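Local coordinates for protein aldo-keto Reductase, OXIDOREDUCTASE (Salmonella typhimurium, PDB 5T79) that probably acts as an NADPH-dependent aldo-keto reductase, a TIM-barrel oxidoreductase, and reduces 3-hydroxybutanal to 1,3-butanediol, at residues I191-Y196 / I219-L224; E14-G19 / R287-T292. One frame throughout, in Å; residues are numbered along the deposited sequence.

Contact 1: I191-Y196 / I219-L224; sequences IHQPKY and IAFSPL. With NDP (NADPH dihydro-nicotinamide-adenine-dinucleotide phosphate), chain E.
Phe221 lies between Lys195 and the nicotinamide of the bound NADPH. Lys195 CB sits over one face of the ring, 3.8 Å from the centroid of Phe221, a CH-pi contact; over the opposite face NDP C3N stands 3.4 Å above the ring plane, near its centre. A first torsion of 84°, which sets CG between the backbone N and carbonyl carbon, turns the phenyl toward the cofactor. Three backbone hydrogen bonds tie the segments: Ile219 N to His192 O joins the parallel strands 191-193 and 217-220 themselves, while Phe221 N to Pro194 O, 3.0 Å and nearly straight (173°), and Tyr196 N to Phe221 O carry the pairing on past 191-193. The buried Tyr196 O has no hydrogen-bond partner in the model; the CA-H of Pro223 approaches it, CA 3.3 Å from Tyr196 O. Gln193, extended from the strand, uses both ends of its amide: OE1 accepts from the carboxamide N7N of NADPH at 3.1 Å, while NE2 donates to Asp61, itself a cofactor ligand. Gln193 O is taken by Ser168 OG and His192 NE2 is bonded to Tyr170 O. Farther along, Leu224 N donates to the phosphate oxygen O2A at 3.2 Å. At the start of strand 191-193, Ile191 CD1 packs on Ile219 CG2 at 3.6 Å. This is a right-handed beta-alpha-beta unit of the barrel, whose strand ends carry the cofactor. The Phe221 face against the nicotinamide and the Gln193 bond to its carboxamide probably restrict its rotation, consistent with presenting one ring face for hydride transfer.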
ATOM      1  N   ILE A 191       2.079   5.428 -10.011  1.00 11.08           N
ATOM      2  CA  ILE A 191       1.158   4.523  -9.350  1.00 10.73           C
ATOM      3  C   ILE A 191      -0.037   5.227  -8.718  1.00 15.14           C
ATOM      4  O   ILE A 191       0.016   6.408  -8.369  1.00 13.63           O
ATOM      5  CB  ILE A 191       2.014   3.768  -8.248  1.00 12.26           C
ATOM      6  CG1 ILE A 191       1.271   2.527  -7.642  1.00 12.17           C
ATOM      7  CG2 ILE A 191       2.549   4.723  -7.124  1.00 12.59           C
ATOM      8  CD1 ILE A 191       2.232   1.550  -6.897  1.00 13.10           C
ATOM      9  N   HIS A 192      -1.094   4.441  -8.519  1.00 11.13           N
ATOM     10  CA  HIS A 192      -2.299   4.830  -7.815  1.00  9.77           C
ATOM     11  C   HIS A 192      -2.488   3.848  -6.686  1.00 14.77           C
ATOM     12  O   HIS A 192      -2.375   2.638  -6.898  1.00 14.49           O
ATOM     13  CB  HIS A 192      -3.511   4.805  -8.762  1.00 10.19           C
ATOM     14  CG  HIS A 192      -4.773   5.376  -8.173  1.00 13.63           C
ATOM     15  ND1 HIS A 192      -5.322   4.875  -6.999  1.00 15.61           N
ATOM     16  CD2 HIS A 192      -5.577   6.352  -8.647  1.00 15.23           C
ATOM     17  CE1 HIS A 192      -6.443   5.558  -6.801  1.00 15.88           C
ATOM     18  NE2 HIS A 192      -6.636   6.464  -7.762  1.00 15.79           N
ATOM     19  N   GLN A 193      -2.772   4.363  -5.488  1.00 12.08           N
ATOM     20  CA  GLN A 193      -3.045   3.536  -4.337  1.00  9.94           C
ATOM     21  C   GLN A 193      -4.516   3.695  -3.936  1.00 14.55           C
ATOM     22  O   GLN A 193      -4.856   4.599  -3.161  1.00 13.52           O
ATOM     23  CB  GLN A 193      -2.111   3.873  -3.172  1.00 10.99           C
ATOM     24  CG  GLN A 193      -2.352   2.981  -1.943  1.00 12.92           C
ATOM     25  CD  GLN A 193      -1.326   3.175  -0.863  1.00 17.33           C
ATOM     26  OE1 GLN A 193      -1.684   3.352   0.292  1.00 15.52           O
ATOM     27  NE2 GLN A 193      -0.032   3.146  -1.184  1.00 13.79           N
ATOM     28  N   PRO A 194      -5.385   2.784  -4.425  1.00 12.66           N
ATOM     29  CA  PRO A 194      -6.794   2.811  -4.012  1.00 12.01           C
ATOM     30  C   PRO A 194      -7.112   1.759  -2.953  1.00 15.97           C
ATOM     31  O   PRO A 194      -6.419   0.732  -2.851  1.00 15.11           O
ATOM     32  CB  PRO A 194      -7.520   2.407  -5.303  1.00 13.40           C
ATOM     33  CG  PRO A 194      -6.549   1.400  -5.980  1.00 17.24           C
ATOM     34  CD  PRO A 194      -5.140   1.725  -5.427  1.00 13.49           C
ATOM     35  N   LYS A 195      -8.235   1.949  -2.235  1.00 12.61           N
ATOM     36  CA  LYS A 195      -8.739   0.904  -1.350  1.00 12.26           C
ATOM     37  C   LYS A 195      -9.392  -0.154  -2.243  1.00 17.33           C
ATOM     38  O   LYS A 195     -10.200   0.214  -3.106  1.00 16.60           O
ATOM     39  CB  LYS A 195      -9.758   1.497  -0.355  1.00 14.54           C
ATOM     40  CG  LYS A 195     -10.224   0.520   0.701  1.00 22.59           C
ATOM     41  CD  LYS A 195     -11.201   1.224   1.657  1.00 27.10           C
ATOM     42  CE  LYS A 195     -10.557   1.519   2.991  1.00 41.18           C
ATOM     43  NZ  LYS A 195     -11.398   2.417   3.831  1.00 55.38           N
ATOM     44  N   TYR A 196      -9.005  -1.448  -2.101  1.00 14.44           N
ATOM     45  CA  TYR A 196      -9.578  -2.524  -2.928  1.00 13.51           C
ATOM     46  C   TYR A 196      -9.531  -3.852  -2.204  1.00 17.17           C
ATOM     47  O   TYR A 196      -8.469  -4.284  -1.752  1.00 15.21           O
ATOM     48  CB  TYR A 196      -8.849  -2.633  -4.291  1.00 13.99           C
ATOM     49  CG  TYR A 196      -9.374  -3.681  -5.270  1.00 15.41           C
ATOM     50  CD1 TYR A 196     -10.739  -3.954  -5.376  1.00 16.84           C
ATOM     51  CD2 TYR A 196      -8.520  -4.293  -6.182  1.00 17.01           C
ATOM     52  CE1 TYR A 196     -11.235  -4.826  -6.358  1.00 15.97           C
ATOM     53  CE2 TYR A 196      -8.996  -5.192  -7.137  1.00 18.25           C
ATOM     54  CZ  TYR A 196     -10.352  -5.448  -7.229  1.00 20.69           C
ATOM     55  OH  TYR A 196     -10.793  -6.312  -8.201  1.00 20.89           O
ATOM     56  N   ILE A 219      -1.636  -0.303  -6.376  1.00 12.12           N
ATOM     57  CA  ILE A 219      -1.323  -1.062  -5.171  1.00 10.43           C
ATOM     58  C   ILE A 219      -2.571  -1.002  -4.260  1.00 13.21           C
ATOM     59  O   ILE A 219      -2.962   0.075  -3.807  1.00 13.38           O
ATOM     60  CB  ILE A 219      -0.002  -0.574  -4.498  1.00 12.41           C
ATOM     61  CG1 ILE A 219       0.339  -1.423  -3.249  1.00 11.67           C
ATOM     62  CG2 ILE A 219       0.004   0.966  -4.175  1.00 12.24           C
ATOM     63  CD1 ILE A 219       1.763  -1.281  -2.765  1.00 11.45           C
ATOM     64  N   ALA A 220      -3.210  -2.160  -4.036  1.00 12.83           N
ATOM     65  CA  ALA A 220      -4.453  -2.236  -3.264  1.00 12.47           C
ATOM     66  C   ALA A 220      -4.225  -2.118  -1.773  1.00 16.14           C
ATOM     67  O   ALA A 220      -3.555  -2.962  -1.182  1.00 15.20           O
ATOM     68  CB  ALA A 220      -5.175  -3.546  -3.576  1.00 13.45           C
ATOM     69  N   PHE A 221      -4.821  -1.094  -1.146  1.00 13.50           N
ATOM     70  CA  PHE A 221      -4.681  -0.973   0.292  1.00 14.22           C
ATOM     71  C   PHE A 221      -5.959  -1.509   0.939  1.00 16.42           C
ATOM     72  O   PHE A 221      -7.005  -1.602   0.285  1.00 14.97           O
ATOM     73  CB  PHE A 221      -4.290   0.428   0.720  1.00 17.51           C
ATOM     74  CG  PHE A 221      -5.365   1.443   0.874  1.00 20.27           C
ATOM     75  CD1 PHE A 221      -6.104   1.523   2.048  1.00 24.85           C
ATOM     76  CD2 PHE A 221      -5.565   2.412  -0.099  1.00 23.28           C
ATOM     77  CE1 PHE A 221      -7.094   2.487   2.201  1.00 27.44           C
ATOM     78  CE2 PHE A 221      -6.524   3.413   0.078  1.00 26.53           C
ATOM     79  CZ  PHE A 221      -7.281   3.446   1.224  1.00 26.19           C
ATOM     80  N   SER A 222      -5.865  -1.885   2.218  0.52 13.14           N
ATOM     81  CA  SER A 222      -6.939  -2.548   2.981  0.52 13.76           C
ATOM     82  C   SER A 222      -7.465  -3.770   2.179  0.52 17.84           C
ATOM     83  O   SER A 222      -8.681  -3.924   1.996  0.52 17.54           O
ATOM     84  CB  SER A 222      -8.063  -1.575   3.337  0.52 14.87           C
ATOM     85  OG  SER A 222      -8.819  -2.117   4.405  0.52 13.84           O
ATOM     86  N   PRO A 223      -6.564  -4.652   1.664  1.00 15.42           N
ATOM     87  CA  PRO A 223      -7.046  -5.806   0.868  1.00 14.81           C
ATOM     88  C   PRO A 223      -7.755  -6.876   1.695  1.00 20.19           C
ATOM     89  O   PRO A 223      -8.378  -7.779   1.129  1.00 19.67           O
ATOM     90  CB  PRO A 223      -5.760  -6.357   0.269  1.00 16.40           C
ATOM     91  CG  PRO A 223      -4.717  -6.082   1.339  1.00 19.20           C
ATOM     92  CD  PRO A 223      -5.083  -4.680   1.776  1.00 15.99           C
ATOM     93  N   LEU A 224      -7.656  -6.777   3.042  1.00 17.28           N
ATOM     94  CA  LEU A 224      -8.342  -7.691   3.955  1.00 17.05           C
ATOM     95  C   LEU A 224      -9.462  -6.936   4.670  1.00 21.10           C
ATOM     96  O   LEU A 224      -9.969  -7.403   5.693  1.00 22.50           O
ATOM     97  CB  LEU A 224      -7.363  -8.342   4.968  1.00 17.32           C
ATOM     98  CG  LEU A 224      -6.238  -9.202   4.361  1.00 22.38           C
ATOM     99  CD1 LEU A 224      -5.345  -9.791   5.448  1.00 23.24           C
ATOM    100  CD2 LEU A 224      -6.798 -10.328   3.505  1.00 24.98           C
TER
HETATM  101  PA  NDP E 404      -5.067  -5.317   5.832  0.57 25.60           P
HETATM  102  O1A NDP E 404      -4.101  -6.247   5.162  0.57 23.10           O
HETATM  103  O2A NDP E 404      -6.394  -4.977   5.320  0.57  3.00           O
HETATM  104  O5B NDP E 404      -5.338  -5.754   7.357  0.57 30.54           O
HETATM  105  C5B NDP E 404      -4.167  -5.739   8.197  0.57 33.61           C
HETATM  106  C4B NDP E 404      -4.503  -6.146   9.605  0.57 36.76           C
HETATM  107  O4B NDP E 404      -5.320  -7.338   9.580  0.57 36.96           O
HETATM  108  C3B NDP E 404      -3.276  -6.478  10.452  0.57 37.02           C
HETATM  109  O3B NDP E 404      -2.851  -5.329  11.183  0.57 36.15           O
HETATM  110  C2B NDP E 404      -3.757  -7.616  11.342  0.57 37.50           C
HETATM  111  O2B NDP E 404      -4.387  -7.114  12.541  0.57 39.95           O
HETATM  112  C1B NDP E 404      -4.810  -8.308  10.475  0.57 37.87           C
HETATM  113  N9A NDP E 404      -4.314  -9.436   9.694  0.57 36.26           N
HETATM  114  C8A NDP E 404      -3.515  -9.402   8.581  0.57 35.68           C
HETATM  115  N7A NDP E 404      -3.237 -10.584   8.085  0.57 35.76           N
HETATM  116  C5A NDP E 404      -3.893 -11.460   8.937  0.57 35.69           C
HETATM  117  C6A NDP E 404      -3.943 -12.867   8.999  0.57 35.32           C
HETATM  118  N6A NDP E 404      -3.415 -13.673   8.072  0.57 34.12           N
HETATM  119  N1A NDP E 404      -4.617 -13.425  10.030  0.57 34.99           N
HETATM  120  C2A NDP E 404      -5.240 -12.625  10.903  0.57 36.80           C
HETATM  121  N3A NDP E 404      -5.283 -11.290  10.933  0.57 38.18           N
HETATM  122  C4A NDP E 404      -4.568 -10.764   9.928  0.57 37.05           C
HETATM  123  O3  NDP E 404      -4.165  -4.012   5.796  0.57 26.24           O
HETATM  124  PN  NDP E 404      -4.588  -2.558   6.311  0.57 27.93           P
HETATM  125  O1N NDP E 404      -3.909  -2.554   7.631  0.57 32.48           O
HETATM  126  O2N NDP E 404      -6.084  -2.295   6.225  0.57 32.86           O
HETATM  127  O5D NDP E 404      -3.996  -1.419   5.315  0.57 32.03           O
HETATM  128  C5D NDP E 404      -2.986  -1.854   4.364  0.57 28.76           C
HETATM  129  C4D NDP E 404      -1.932  -0.789   4.172  0.57 27.17           C
HETATM  130  O4D NDP E 404      -2.438   0.211   3.267  0.57 30.19           O
HETATM  131  C3D NDP E 404      -1.499  -0.022   5.407  0.57 24.81           C
HETATM  132  O3D NDP E 404      -0.539  -0.761   6.146  0.57 29.20           O
HETATM  133  C2D NDP E 404      -1.014   1.312   4.822  0.57 22.73           C
HETATM  134  O2D NDP E 404       0.357   1.409   4.437  0.57  8.02           O
HETATM  135  C1D NDP E 404      -1.943   1.487   3.617  0.57 29.37           C
HETATM  136  N1N NDP E 404      -3.123   2.330   3.898  0.57 30.84           N
HETATM  137  C2N NDP E 404      -3.272   3.474   3.114  0.57 32.00           C
HETATM  138  C3N NDP E 404      -4.302   4.325   3.261  0.57 30.12           C
HETATM  139  C7N NDP E 404      -4.546   5.364   2.201  0.57 24.57           C
HETATM  140  O7N NDP E 404      -5.473   6.156   2.431  0.57 23.96           O
HETATM  141  N7N NDP E 404      -3.784   5.454   1.110  0.57 15.11           N
HETATM  142  C4N NDP E 404      -5.212   4.192   4.453  0.57 33.01           C
HETATM  143  C5N NDP E 404      -5.143   2.830   5.058  0.57 32.96           C
HETATM  144  C6N NDP E 404      -4.158   1.990   4.815  0.57 30.65           C
HETATM  145  P2B NDP E 404      -4.184  -7.608  14.075  0.57 40.57           P
HETATM  146  O1X NDP E 404      -3.623  -6.612  15.021  0.57 40.60           O
HETATM  147  O2X NDP E 404      -5.603  -8.033  14.425  0.57 42.73           O
HETATM  148  O3X NDP E 404      -3.348  -8.877  13.958  0.57 41.55           O

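Contact 2: E14-G19 / R287-T292. With SO4 (sulfate ion), chain B.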
ATOM      1  N   GLU A  14       7.300 -13.054  -6.278  1.00 17.36           N
ATOM      2  CA  GLU A  14       7.003 -12.648  -7.644  1.00 16.59           C
ATOM      3  C   GLU A  14       7.064 -11.141  -7.693  1.00 18.04           C
ATOM      4  O   GLU A  14       6.516 -10.476  -6.806  1.00 17.52           O
ATOM      5  CB  GLU A  14       5.622 -13.139  -8.090  1.00 18.31           C
ATOM      6  CG  GLU A  14       5.550 -14.645  -8.189  1.00 28.83           C
ATOM      7  CD  GLU A  14       4.216 -15.211  -8.622  1.00 44.30           C
ATOM      8  OE1 GLU A  14       3.318 -14.436  -9.029  1.00 32.85           O
ATOM      9  OE2 GLU A  14       4.083 -16.454  -8.565  1.00 43.20           O
ATOM     10  N   TYR A  15       7.748 -10.597  -8.683  1.00 14.47           N
ATOM     11  CA  TYR A  15       7.863  -9.142  -8.860  1.00 13.25           C
ATOM     12  C   TYR A  15       7.034  -8.787 -10.064  1.00 17.92           C
ATOM     13  O   TYR A  15       7.073  -9.492 -11.071  1.00 18.30           O
ATOM     14  CB  TYR A  15       9.341  -8.697  -8.968  1.00 14.77           C
ATOM     15  CG  TYR A  15      10.056  -9.011  -7.671  1.00 15.02           C
ATOM     16  CD1 TYR A  15       9.931  -8.173  -6.560  1.00 16.09           C
ATOM     17  CD2 TYR A  15      10.758 -10.202  -7.514  1.00 16.91           C
ATOM     18  CE1 TYR A  15      10.499  -8.515  -5.328  1.00 15.30           C
ATOM     19  CE2 TYR A  15      11.321 -10.554  -6.287  1.00 17.73           C
ATOM     20  CZ  TYR A  15      11.201  -9.706  -5.204  1.00 18.72           C
ATOM     21  OH  TYR A  15      11.742 -10.101  -4.000  1.00 17.75           O
ATOM     22  N   ARG A  16       6.234  -7.737  -9.946  1.00 14.50           N
ATOM     23  CA  ARG A  16       5.253  -7.380 -10.970  1.00 15.00           C
ATOM     24  C   ARG A  16       5.509  -5.981 -11.476  1.00 18.88           C
ATOM     25  O   ARG A  16       5.667  -5.058 -10.678  1.00 16.23           O
ATOM     26  CB  ARG A  16       3.836  -7.517 -10.365  1.00 16.19           C
ATOM     27  CG  ARG A  16       3.524  -8.989  -9.960  1.00 19.39           C
ATOM     28  CD  ARG A  16       2.231  -9.176  -9.189  1.00 16.22           C
ATOM     29  NE  ARG A  16       1.083  -8.575  -9.886  1.00 17.22           N
ATOM     30  CZ  ARG A  16       0.354  -9.178 -10.813  1.00 30.01           C
ATOM     31  NH1 ARG A  16       0.662 -10.405 -11.215  1.00 24.66           N
ATOM     32  NH2 ARG A  16      -0.662  -8.543 -11.380  1.00 26.71           N
ATOM     33  N   ARG A  17       5.557  -5.818 -12.813  1.00 17.15           N
ATOM     34  CA  ARG A  17       5.834  -4.499 -13.380  1.00 16.47           C
ATOM     35  C   ARG A  17       4.707  -3.526 -13.046  1.00 17.74           C
ATOM     36  O   ARG A  17       3.539  -3.840 -13.231  1.00 16.52           O
ATOM     37  CB  ARG A  17       6.047  -4.557 -14.892  1.00 17.36           C
ATOM     38  CG  ARG A  17       6.685  -3.242 -15.381  1.00 22.87           C
ATOM     39  CD  ARG A  17       7.412  -3.407 -16.662  1.00 28.18           C
ATOM     40  NE  ARG A  17       8.522  -4.351 -16.559  1.00 23.29           N
ATOM     41  CZ  ARG A  17       9.798  -4.007 -16.423  1.00 32.76           C
ATOM     42  NH1 ARG A  17      10.141  -2.725 -16.327  1.00 16.64           N
ATOM     43  NH2 ARG A  17      10.742  -4.940 -16.396  1.00 23.52           N
ATOM     44  N   CYS A  18       5.094  -2.341 -12.577  1.00 14.03           N
ATOM     45  CA  CYS A  18       4.207  -1.273 -12.125  1.00 13.92           C
ATOM     46  C   CYS A  18       3.835  -0.386 -13.319  1.00 18.75           C
ATOM     47  O   CYS A  18       4.567   0.540 -13.662  1.00 19.08           O
ATOM     48  CB  CYS A  18       4.896  -0.493 -11.007  1.00 13.78           C
ATOM     49  SG  CYS A  18       3.882   0.823 -10.263  1.00 17.50           S
ATOM     50  N   GLY A  19       2.725  -0.732 -13.971  1.00 16.44           N
ATOM     51  CA  GLY A  19       2.229  -0.067 -15.181  1.00 16.27           C
ATOM     52  C   GLY A  19       3.292  -0.131 -16.256  1.00 19.80           C
ATOM     53  O   GLY A  19       3.954  -1.165 -16.396  1.00 19.91           O
ATOM     54  N   ARG A 287      -6.447 -11.396  -9.270  1.00 21.42           N
ATOM     55  CA  ARG A 287      -7.021 -12.409 -10.190  1.00 22.12           C
ATOM     56  C   ARG A 287      -7.100 -11.985 -11.676  1.00 27.27           C
ATOM     57  O   ARG A 287      -7.086 -12.863 -12.550  1.00 27.69           O
ATOM     58  CB  ARG A 287      -8.415 -12.840  -9.715  1.00 18.70           C
ATOM     59  CG  ARG A 287      -9.532 -11.829 -10.019  1.00 19.01           C
ATOM     60  CD  ARG A 287     -10.797 -12.080  -9.221  1.00 22.74           C
ATOM     61  NE  ARG A 287     -11.833 -11.111  -9.577  1.00 21.06           N
ATOM     62  CZ  ARG A 287     -11.832  -9.832  -9.210  1.00 30.16           C
ATOM     63  NH1 ARG A 287     -12.802  -9.023  -9.612  1.00 24.17           N
ATOM     64  NH2 ARG A 287     -10.867  -9.358  -8.428  1.00 19.62           N
ATOM     65  N   ASN A 288      -7.253 -10.673 -11.959  1.00 22.08           N
ATOM     66  CA  ASN A 288      -7.403 -10.191 -13.343  1.00 22.52           C
ATOM     67  C   ASN A 288      -6.110  -9.607 -13.911  1.00 25.37           C
ATOM     68  O   ASN A 288      -6.131  -9.024 -14.996  1.00 25.16           O
ATOM     69  CB  ASN A 288      -8.533  -9.165 -13.426  1.00 23.49           C
ATOM     70  CG  ASN A 288      -9.886  -9.798 -13.212  1.00 31.91           C
ATOM     71  OD1 ASN A 288     -10.201 -10.821 -13.811  1.00 27.48           O
ATOM     72  ND2 ASN A 288     -10.717  -9.202 -12.361  1.00 21.73           N
ATOM     73  N   ASP A 289      -4.985  -9.793 -13.203  1.00 20.68           N
ATOM     74  CA  ASP A 289      -3.660  -9.296 -13.621  1.00 20.09           C
ATOM     75  C   ASP A 289      -3.740  -7.786 -14.000  1.00 22.46           C
ATOM     76  O   ASP A 289      -3.145  -7.364 -14.983  1.00 22.14           O
ATOM     77  CB  ASP A 289      -3.094 -10.161 -14.786  1.00 22.91           C
ATOM     78  CG  ASP A 289      -1.618  -9.947 -15.069  1.00 34.71           C
ATOM     79  OD1 ASP A 289      -0.899  -9.470 -14.157  1.00 34.12           O
ATOM     80  OD2 ASP A 289      -1.182 -10.241 -16.207  1.00 38.26           O
ATOM     81  N   ASN A 290      -4.536  -6.991 -13.241  1.00 17.82           N
ATOM     82  CA  ASN A 290      -4.686  -5.567 -13.534  1.00 18.24           C
ATOM     83  C   ASN A 290      -4.504  -4.723 -12.253  1.00 20.91           C
ATOM     84  O   ASN A 290      -4.950  -3.577 -12.177  1.00 20.45           O
ATOM     85  CB  ASN A 290      -6.027  -5.276 -14.240  1.00 21.14           C
ATOM     86  CG  ASN A 290      -7.286  -5.542 -13.450  1.00 27.30           C
ATOM     87  OD1 ASN A 290      -7.278  -6.143 -12.376  1.00 21.26           O
ATOM     88  ND2 ASN A 290      -8.422  -5.168 -14.014  1.00 21.91           N
ATOM     89  N   VAL A 291      -3.836  -5.319 -11.254  1.00 17.01           N
ATOM     90  CA  VAL A 291      -3.416  -4.694  -9.984  1.00 14.62           C
ATOM     91  C   VAL A 291      -1.961  -5.103  -9.806  1.00 17.11           C
ATOM     92  O   VAL A 291      -1.645  -6.279  -9.980  1.00 16.39           O
ATOM     93  CB  VAL A 291      -4.301  -5.064  -8.758  1.00 16.93           C
ATOM     94  CG1 VAL A 291      -3.701  -4.499  -7.467  1.00 15.91           C
ATOM     95  CG2 VAL A 291      -5.738  -4.564  -8.945  1.00 17.06           C
ATOM     96  N   THR A 292      -1.058  -4.149  -9.550  1.00 13.33           N
ATOM     97  CA  THR A 292       0.373  -4.502  -9.449  1.00 11.86           C
ATOM     98  C   THR A 292       0.690  -5.247  -8.182  1.00 14.47           C
ATOM     99  O   THR A 292       1.436  -6.230  -8.212  1.00 13.68           O
ATOM    100  CB  THR A 292       1.287  -3.247  -9.479  1.00 15.94           C
ATOM    101  OG1 THR A 292       0.792  -2.327 -10.435  1.00 13.70           O
ATOM    102  CG2 THR A 292       2.771  -3.593  -9.714  1.00 14.01           C
TER
HETATM  103  S   SO4 B 401     -14.491 -11.074 -11.927  0.66 36.52           S
HETATM  104  O1  SO4 B 401     -15.058 -10.016 -11.098  0.66 39.63           O
HETATM  105  O2  SO4 B 401     -14.061 -12.144 -11.041  0.66 31.23           O
HETATM  106  O3  SO4 B 401     -15.546 -11.573 -12.809  0.66 39.20           O
HETATM  107  O4  SO4 B 401     -13.417 -10.493 -12.723  0.66 31.17           O
HETATM  108  O   HOH W   1       0.770  -2.718 -13.102  1.00 28.31           O
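Arg16 reaches across to the loop 287-292 and supplies every direct hydrogen bond between the two segments. Its NE donates to Thr292 O at 2.9 Å, with the acceptor in the guanidinium plane but NE lying well above the carbonyl plane of Thr292. NH2 is shared: it gives a 2.8 Å bond to Val291 O and a second one to Asp289 OD1. The latter is also the salt bridge, 2.9 Å from Arg16 NH2 to Asp289 OD1; it uses the anti lone pair, and the guanidinium and carboxylate planes stand 63° apart. A bend at chi3 (53°) turns the Arg16 head onto the loop. Strand 15-17 pairs antiparallel with strand 24-31, and the loop leads from helix 277-285 into strand 293-296, so the contact joins an N-terminal hairpin to the last strand of the TIM barrel. The methyl CG2 of Thr292 packs against the strand backbone, 3.6 Å from Cys18 CA, and near Cys18 CB and Arg16 CB. One water bridges Arg17 O, Gly19 N and Thr292 OG1, the hydroxyl also bonding Ser218 N. At the far end of the loop, a sulfate, probably from the crystallisation liquor, is bound by Arg287 NE and NH1 and by Asn288 ND2.

How the contacts relate
The two contacts have centres about 12 Å apart and reach the same curled sheet. Along the chain the order is 14-19, 191-196, 219-224 and 287-292, so both segments of contact 1 fall between those of contact 2. Strand 217-220 pairs with 191-193 on one side and with 293-296, entered from 287-292, on the other. The contacts also touch directly: Tyr196 OH and Arg287 NH2 probably hydrogen-bond at 3.1 Å, both residues also bonded to Glu204, and Ile191 CD1 packs on Cys18 SG. The strand-end part of contact 1, Gln193 and 221-224, lines the cofactor pocket, whereas contact 2 joins the hairpin to the barrel, its Val291 side chain about 12 Å from NADPH.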